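Local coordinates for dienelactone hydrolase (Anabaena variabilis, PDB 2O2G), which probably acts as a hydrolase of the dienelactone hydrolase family, within the alpha/beta-hydrolase clan, at residues A34-S44 and H113-G124; A128-P136 and A152-T163. All blocks are in the same frame, centred on the assembly; numbering follows the deposited sequence. Where two conformers were deposited one is given.

Contact 1 (A34-S44 and H113-G124). With SO4 (sulfate ion), chain B.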
# COMPACT_ATOMS: atom_id res chain seq x y z
N ALA A 34 14.18 -4.33 12.62
CA ALA A 34 12.96 -3.66 12.15
C ALA A 34 11.82 -3.75 13.17
O ALA A 34 11.64 -4.76 13.85
CB ALA A 34 12.49 -4.22 10.78
N THR A 35 11.07 -2.66 13.24
CA THR A 35 9.90 -2.53 14.11
C THR A 35 8.59 -2.34 13.30
O THR A 35 7.52 -2.64 13.82
CB THR A 35 10.07 -1.34 15.07
OG1 THR A 35 10.02 -0.11 14.33
CG2 THR A 35 11.39 -1.43 15.80
N GLY A 36 8.67 -1.87 12.06
CA GLY A 36 7.49 -1.66 11.23
C GLY A 36 7.57 -2.47 9.96
O GLY A 36 8.68 -2.82 9.51
N ILE A 37 6.40 -2.80 9.40
CA ILE A 37 6.35 -3.47 8.12
C ILE A 37 5.31 -2.78 7.24
O ILE A 37 4.20 -2.45 7.70
CB ILE A 37 6.06 -4.98 8.23
CG1 ILE A 37 6.30 -5.66 6.87
CG2 ILE A 37 4.68 -5.25 8.78
CD1 ILE A 37 6.42 -7.16 6.94
N VAL A 38 5.71 -2.55 6.00
CA VAL A 38 4.85 -1.93 5.01
C VAL A 38 4.32 -2.96 4.01
O VAL A 38 5.08 -3.57 3.24
CB VAL A 38 5.61 -0.83 4.29
CG1 VAL A 38 4.72 -0.17 3.23
CG2 VAL A 38 6.14 0.18 5.31
N LEU A 39 3.01 -3.15 4.03
CA LEU A 39 2.34 -4.02 3.10
C LEU A 39 1.92 -3.18 1.89
O LEU A 39 1.23 -2.15 2.04
CB LEU A 39 1.15 -4.67 3.76
CG LEU A 39 0.31 -5.69 2.96
CD1 LEU A 39 1.03 -6.92 2.47
CD2 LEU A 39 -0.79 -6.13 3.85
N PHE A 40 2.33 -3.61 0.69
CA PHE A 40 2.04 -2.90 -0.56
C PHE A 40 0.82 -3.41 -1.32
O PHE A 40 0.73 -4.58 -1.55
CB PHE A 40 3.22 -3.01 -1.53
CG PHE A 40 4.36 -2.16 -1.18
CD1 PHE A 40 5.16 -2.47 -0.10
CD2 PHE A 40 4.70 -1.07 -1.98
CE1 PHE A 40 6.24 -1.68 0.21
CE2 PHE A 40 5.80 -0.30 -1.68
CZ PHE A 40 6.55 -0.59 -0.58
N ALA A 41 -0.13 -2.52 -1.65
CA ALA A 41 -1.28 -2.82 -2.49
C ALA A 41 -0.91 -2.26 -3.85
O ALA A 41 -0.79 -1.05 -4.00
CB ALA A 41 -2.53 -2.13 -1.98
N HIS A 42 -0.70 -3.14 -4.82
CA HIS A 42 -0.29 -2.74 -6.16
C HIS A 42 -1.50 -2.21 -6.91
O HIS A 42 -2.66 -2.38 -6.46
CB HIS A 42 0.39 -3.92 -6.90
CG HIS A 42 -0.50 -5.13 -7.07
ND1 HIS A 42 -1.60 -5.15 -7.91
CD2 HIS A 42 -0.45 -6.36 -6.50
CE1 HIS A 42 -2.18 -6.34 -7.84
NE2 HIS A 42 -1.49 -7.10 -7.00
N GLY A 43 -1.26 -1.51 -8.00
CA GLY A 43 -2.37 -1.00 -8.84
C GLY A 43 -2.98 -2.08 -9.71
O GLY A 43 -2.43 -3.21 -9.79
N SER A 44 -4.07 -1.72 -10.38
CA SER A 44 -4.84 -2.66 -11.18
C SER A 44 -4.03 -3.15 -12.34
O SER A 44 -3.49 -2.35 -13.10
CB SER A 44 -6.12 -2.01 -11.70
OG SER A 44 -6.94 -1.57 -10.64
N HIS A 113 5.57 -9.21 15.64
CA HIS A 113 6.03 -8.04 16.36
C HIS A 113 6.06 -6.78 15.52
O HIS A 113 6.28 -5.69 16.05
CB HIS A 113 7.45 -8.28 16.86
CG HIS A 113 8.47 -8.41 15.76
ND1 HIS A 113 8.57 -9.53 14.96
CD2 HIS A 113 9.46 -7.57 15.37
CE1 HIS A 113 9.57 -9.37 14.11
NE2 HIS A 113 10.13 -8.19 14.33
N LEU A 114 5.85 -6.89 14.20
CA LEU A 114 5.98 -5.72 13.35
C LEU A 114 4.71 -4.87 13.25
O LEU A 114 3.61 -5.40 13.11
CB LEU A 114 6.46 -6.14 11.96
CG LEU A 114 7.84 -6.81 11.91
CD1 LEU A 114 8.03 -7.51 10.57
CD2 LEU A 114 8.99 -5.82 12.18
N LYS A 115 4.87 -3.55 13.31
CA LYS A 115 3.73 -2.64 13.15
C LYS A 115 3.38 -2.47 11.67
O LYS A 115 4.19 -2.00 10.85
CB LYS A 115 3.93 -1.29 13.85
CG LYS A 115 3.71 -1.36 15.38
CD LYS A 115 4.81 -2.02 16.11
CE LYS A 115 4.44 -2.30 17.57
NZ LYS A 115 3.88 -1.11 18.24
N VAL A 116 2.15 -2.83 11.33
CA VAL A 116 1.74 -2.81 9.95
C VAL A 116 1.33 -1.45 9.44
O VAL A 116 0.55 -0.75 10.08
CB VAL A 116 0.62 -3.81 9.64
CG1 VAL A 116 0.18 -3.70 8.18
CG2 VAL A 116 1.07 -5.26 9.94
N GLY A 117 1.86 -1.11 8.27
CA GLY A 117 1.45 0.09 7.53
C GLY A 117 1.12 -0.33 6.09
O GLY A 117 1.61 -1.35 5.61
N TYR A 118 0.34 0.48 5.39
CA TYR A 118 -0.01 0.16 4.01
C TYR A 118 0.52 1.21 3.03
O TYR A 118 0.50 2.45 3.32
CB TYR A 118 -1.52 0.09 3.79
CG TYR A 118 -2.33 -0.98 4.51
CD1 TYR A 118 -1.80 -2.19 4.91
CD2 TYR A 118 -3.69 -0.79 4.67
CE1 TYR A 118 -2.60 -3.15 5.52
CE2 TYR A 118 -4.50 -1.74 5.26
CZ TYR A 118 -3.97 -2.91 5.68
OH TYR A 118 -4.83 -3.81 6.27
N PHE A 119 1.02 0.72 1.91
CA PHE A 119 1.43 1.57 0.80
C PHE A 119 0.58 1.14 -0.35
O PHE A 119 0.80 0.06 -0.91
CB PHE A 119 2.92 1.49 0.47
CG PHE A 119 3.34 2.42 -0.66
CD1 PHE A 119 3.16 2.06 -2.00
CD2 PHE A 119 3.88 3.66 -0.39
CE1 PHE A 119 3.53 2.95 -3.05
CE2 PHE A 119 4.23 4.57 -1.44
CZ PHE A 119 4.05 4.22 -2.74
N GLY A 120 -0.42 1.96 -0.71
CA GLY A 120 -1.32 1.61 -1.76
C GLY A 120 -1.04 2.44 -3.00
O GLY A 120 -1.03 3.66 -2.90
N ALA A 121 -0.86 1.77 -4.14
CA ALA A 121 -0.52 2.44 -5.40
C ALA A 121 -1.71 2.50 -6.35
O ALA A 121 -2.36 1.46 -6.62
CB ALA A 121 0.63 1.72 -6.07
N SER A 122 -1.98 3.70 -6.86
CA SER A 122 -3.07 3.91 -7.80
C SER A 122 -4.37 3.31 -7.25
O SER A 122 -4.80 3.70 -6.18
CB SER A 122 -2.68 3.37 -9.17
OG SER A 122 -1.51 4.03 -9.64
N THR A 123 -5.01 2.35 -7.93
CA THR A 123 -6.24 1.73 -7.37
C THR A 123 -6.02 1.03 -5.98
O THR A 123 -6.98 0.86 -5.19
CB THR A 123 -6.91 0.71 -8.35
OG1 THR A 123 -5.99 -0.34 -8.66
CG2 THR A 123 -7.39 1.40 -9.61
N GLY A 124 -4.78 0.65 -5.69
CA GLY A 124 -4.42 0.10 -4.37
C GLY A 124 -4.67 1.04 -3.19
O GLY A 124 -4.96 0.59 -2.06
S SO4 B . 1.81 0.11 -9.67
O1 SO4 B . 1.47 -0.81 -8.60
O2 SO4 B . 2.12 -0.71 -10.81
O3 SO4 B . 3.03 0.78 -9.29
O4 SO4 B . 0.75 1.07 -9.95
O HOH W 1 12.44 -7.03 13.07
O HOH W 2 -5.28 -2.50 -6.97
O HOH W 3 -4.08 1.07 -10.91
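Phe40 and Phe119 sit abreast on neighbouring parallel strands and meet obliquely, ring planes at 40° and CD2 of Phe40 3.5 Å from CD1 of Phe119. Before its own ring turns off, Phe119 lays CB over one face of the Phe40 ring, a CH-pi contact 4.1 Å from the centroid. That same CB takes CG1 of Val38 at 3.7 Å; chi1 of Val38 (179°) sets this methyl opposite the backbone N, where it meets Phe119. Cutting Phe119 back to an alanine would probably leave CD2 and CE2 of Phe40 without their aromatic neighbour and open a gap on this face of the sheet. On the other face Leu39 and Tyr118 run side by side, CD2 to CE1 at 3.9 Å, while the Tyr118 hydroxyl bonds to Thr102. Leu114 crosses Ile37 at roughly a right angle, its CB 3.8 Å from Ile37 CG2. Seven backbone bonds join the strands, from Lys115 N to Thr35 O at one end to Ala121 N to Ala41 O at the other. Beyond them Gly43 N holds a sulfate oxygen, O1, at 2.9 Å. Gly120, Ser122 and Gly124, at the turn from strand to helix, are consistent with the GxSxG nucleophile elbow of an alpha/beta-hydrolase.

Contact 2 (A128-P136 and A152-T163)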
# COMPACT_ATOMS: atom_id res chain seq x y z
N ALA A 128 -6.44 0.05 0.20
CA ALA A 128 -5.70 0.20 1.43
C ALA A 128 -6.54 0.89 2.48
O ALA A 128 -6.53 0.47 3.65
CB ALA A 128 -4.44 0.99 1.21
N LEU A 129 -7.25 1.97 2.08
CA LEU A 129 -8.07 2.69 3.03
C LEU A 129 -9.25 1.86 3.47
O LEU A 129 -9.63 1.93 4.63
CB LEU A 129 -8.53 4.05 2.48
CG LEU A 129 -7.31 4.97 2.31
CD1 LEU A 129 -7.60 6.04 1.31
CD2 LEU A 129 -6.85 5.56 3.65
N VAL A 130 -9.85 1.08 2.56
CA VAL A 130 -11.00 0.24 2.95
C VAL A 130 -10.55 -0.84 3.94
O VAL A 130 -11.23 -1.11 4.93
CB VAL A 130 -11.73 -0.38 1.72
CG1 VAL A 130 -12.84 -1.34 2.17
CG2 VAL A 130 -12.31 0.70 0.84
N ALA A 131 -9.39 -1.43 3.68
CA ALA A 131 -8.82 -2.43 4.58
C ALA A 131 -8.44 -1.85 5.97
O ALA A 131 -8.69 -2.48 6.99
CB ALA A 131 -7.58 -3.07 3.92
N ALA A 132 -7.85 -0.66 5.98
CA ALA A 132 -7.44 0.01 7.21
C ALA A 132 -8.63 0.24 8.15
O ALA A 132 -8.50 0.08 9.36
CB ALA A 132 -6.72 1.32 6.87
N ALA A 133 -9.77 0.62 7.58
CA ALA A 133 -11.00 0.83 8.34
C ALA A 133 -11.51 -0.47 8.97
O ALA A 133 -12.20 -0.41 9.98
CB ALA A 133 -12.04 1.42 7.47
N GLU A 134 -11.18 -1.62 8.35
CA GLU A 134 -11.50 -2.97 8.88
C GLU A 134 -10.52 -3.49 9.96
O GLU A 134 -10.85 -4.47 10.64
CB GLU A 134 -11.52 -4.03 7.78
CG GLU A 134 -12.51 -3.80 6.69
CD GLU A 134 -13.90 -3.75 7.20
OE1 GLU A 134 -14.28 -4.67 7.97
OE2 GLU A 134 -14.61 -2.79 6.83
N ARG A 135 -9.34 -2.90 10.09
CA ARG A 135 -8.36 -3.31 11.11
C ARG A 135 -7.80 -2.10 11.85
O ARG A 135 -6.57 -1.83 11.80
CB ARG A 135 -7.23 -4.13 10.43
CG ARG A 135 -7.66 -5.47 9.88
CD ARG A 135 -7.83 -6.48 10.99
NE ARG A 135 -8.24 -7.79 10.49
CZ ARG A 135 -9.50 -8.14 10.30
NH1 ARG A 135 -10.49 -7.27 10.46
NH2 ARG A 135 -9.77 -9.34 9.83
N PRO A 136 -8.67 -1.36 12.58
CA PRO A 136 -8.24 -0.11 13.22
C PRO A 136 -7.16 -0.18 14.29
O PRO A 136 -6.42 0.80 14.49
CB PRO A 136 -9.55 0.43 13.82
CG PRO A 136 -10.36 -0.80 14.07
CD PRO A 136 -10.09 -1.65 12.87
N ALA A 152 -14.06 5.57 -1.99
CA ALA A 152 -14.24 4.62 -0.87
C ALA A 152 -14.82 5.45 0.28
O ALA A 152 -14.29 5.43 1.39
CB ALA A 152 -12.91 4.05 -0.46
N PRO A 153 -15.93 6.17 0.03
CA PRO A 153 -16.39 7.16 1.01
C PRO A 153 -16.91 6.63 2.31
O PRO A 153 -16.86 7.35 3.30
CB PRO A 153 -17.51 7.89 0.25
CG PRO A 153 -18.06 6.86 -0.66
CD PRO A 153 -16.85 6.11 -1.13
N SER A 154 -17.43 5.40 2.33
CA SER A 154 -17.93 4.82 3.59
C SER A 154 -16.78 4.47 4.52
O SER A 154 -16.90 4.58 5.74
CB SER A 154 -18.82 3.62 3.33
OG SER A 154 -18.11 2.67 2.53
N ALA A 155 -15.66 4.04 3.95
CA ALA A 155 -14.49 3.71 4.75
C ALA A 155 -13.76 4.92 5.29
O ALA A 155 -13.20 4.85 6.39
CB ALA A 155 -13.49 2.89 3.93
N LEU A 156 -13.73 6.01 4.53
CA LEU A 156 -12.87 7.14 4.89
C LEU A 156 -12.97 7.67 6.33
O LEU A 156 -11.94 7.71 7.03
CB LEU A 156 -13.01 8.29 3.90
CG LEU A 156 -12.43 8.07 2.50
CD1 LEU A 156 -12.75 9.31 1.65
CD2 LEU A 156 -10.94 7.76 2.52
N PRO A 157 -14.18 8.04 6.78
CA PRO A 157 -14.27 8.53 8.17
C PRO A 157 -14.01 7.49 9.30
O PRO A 157 -13.90 7.90 10.47
CB PRO A 157 -15.70 9.08 8.26
CG PRO A 157 -16.46 8.37 7.20
CD PRO A 157 -15.49 8.08 6.09
N HIS A 158 -13.88 6.20 8.95
CA HIS A 158 -13.60 5.18 9.94
C HIS A 158 -12.12 4.85 10.02
O HIS A 158 -11.70 4.18 10.96
CB HIS A 158 -14.42 3.92 9.65
CG HIS A 158 -15.88 4.13 9.85
ND1 HIS A 158 -16.77 4.25 8.80
CD2 HIS A 158 -16.60 4.35 10.97
CE1 HIS A 158 -17.99 4.46 9.27
NE2 HIS A 158 -17.91 4.54 10.59
N VAL A 159 -11.36 5.31 9.04
CA VAL A 159 -9.91 5.05 9.03
C VAL A 159 -9.30 5.71 10.27
O VAL A 159 -9.55 6.91 10.54
CB VAL A 159 -9.28 5.57 7.76
CG1 VAL A 159 -7.70 5.52 7.83
CG2 VAL A 159 -9.77 4.78 6.58
N LYS A 160 -8.58 4.92 11.05
CA LYS A 160 -7.91 5.39 12.27
C LYS A 160 -6.40 5.54 12.08
O LYS A 160 -5.73 6.16 12.89
CB LYS A 160 -8.20 4.44 13.45
CG LYS A 160 -9.69 4.31 13.83
CD LYS A 160 -10.25 5.57 14.46
CE LYS A 160 -11.66 5.40 15.04
NZ LYS A 160 -12.74 5.22 14.02
N ALA A 161 -5.87 4.94 11.01
CA ALA A 161 -4.45 4.96 10.69
C ALA A 161 -4.05 6.30 10.09
O ALA A 161 -4.69 6.75 9.12
CB ALA A 161 -4.13 3.86 9.71
N PRO A 162 -3.04 6.99 10.68
CA PRO A 162 -2.55 8.25 10.06
C PRO A 162 -2.23 8.04 8.57
O PRO A 162 -1.39 7.20 8.20
CB PRO A 162 -1.33 8.61 10.90
CG PRO A 162 -1.70 8.04 12.28
CD PRO A 162 -2.37 6.73 11.98
N THR A 163 -2.85 8.87 7.74
CA THR A 163 -2.87 8.73 6.29
C THR A 163 -2.25 9.91 5.52
O THR A 163 -2.61 11.06 5.70
CB THR A 163 -4.35 8.58 5.83
OG1 THR A 163 -4.91 7.39 6.42
CG2 THR A 163 -4.49 8.55 4.33
O HOH W 4 -7.42 2.32 10.30
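The helix that follows the probable nucleophile elbow of this alpha/beta-hydrolase fold, 123-134, packs here against the connection leading from strand 139-145 to strand 163-168. Residues 128-134 are its later part, and the face turned to the connection carries Leu129, Val130, Ala132 and Ala133. Leu129 buries the most surface of its segment here, and its two methyls part company: CD1 meets CD2 of Leu156 at 3.9 Å, the two side chains crossing at a slant, while CD2 comes against the Thr163 side chain, 3.8 Å from OG1. The Thr163 hydroxyl itself is turned back to donate to Ala161 O. Of the Val130 side chain, CG2 does the touching. With CG1 opposite the backbone N (chi1 175°), CG2 falls opposite the carbonyl carbon, where it meets CB of Ala152 at 3.6 Å and, a little farther off, CB of Ala155. The Ala155 methyl also comes down on the helix backbone, 3.8 Å from CA of Val130. One turn on, CB of Ala133 touches Ala155 O and CB of His158, while Val159 brings CG2 to 3.5 Å from Leu129 O. His158 keeps its ring turned from the helix, its ND1 donating to Ser154 O from almost straight beyond the carbonyl. At the far end, CB of Pro136 rests 3.9 Å from CG of Lys160. Behind the connection, Leu185 covers Leu156 and Val159. No direct hydrogen bond crosses between the segments; one water bridges them, donating to Ala132 O at 2.7 Å and accepting from Lys160 N. The join therefore rests on apolar packing, with alanines where the backbones come close, and water serves a carbonyl and an N-H across the gap.

Overall arrangement
From the N terminus, strand 36-41 comes first; the chain then runs through helix 51-63, strand 66-70 and helices 75-84 and 91-107 before strand 115-121 returns beside it, closing contact 1 over 68 intervening residues. Helix 123-134 starts at the end of that contact and passes straight into contact 2, which closes a much shorter loop of 15 residues holding strand 139-145. The two are in series, neither nested nor crossed, with centres 13 Å apart. Contact 1 joins neighbouring strands in the middle of the sheet, whereas contact 2 ties a covering helix to the next connection. Tyr118 links them, its ring packing on Ala128, Ala131 and Ala132.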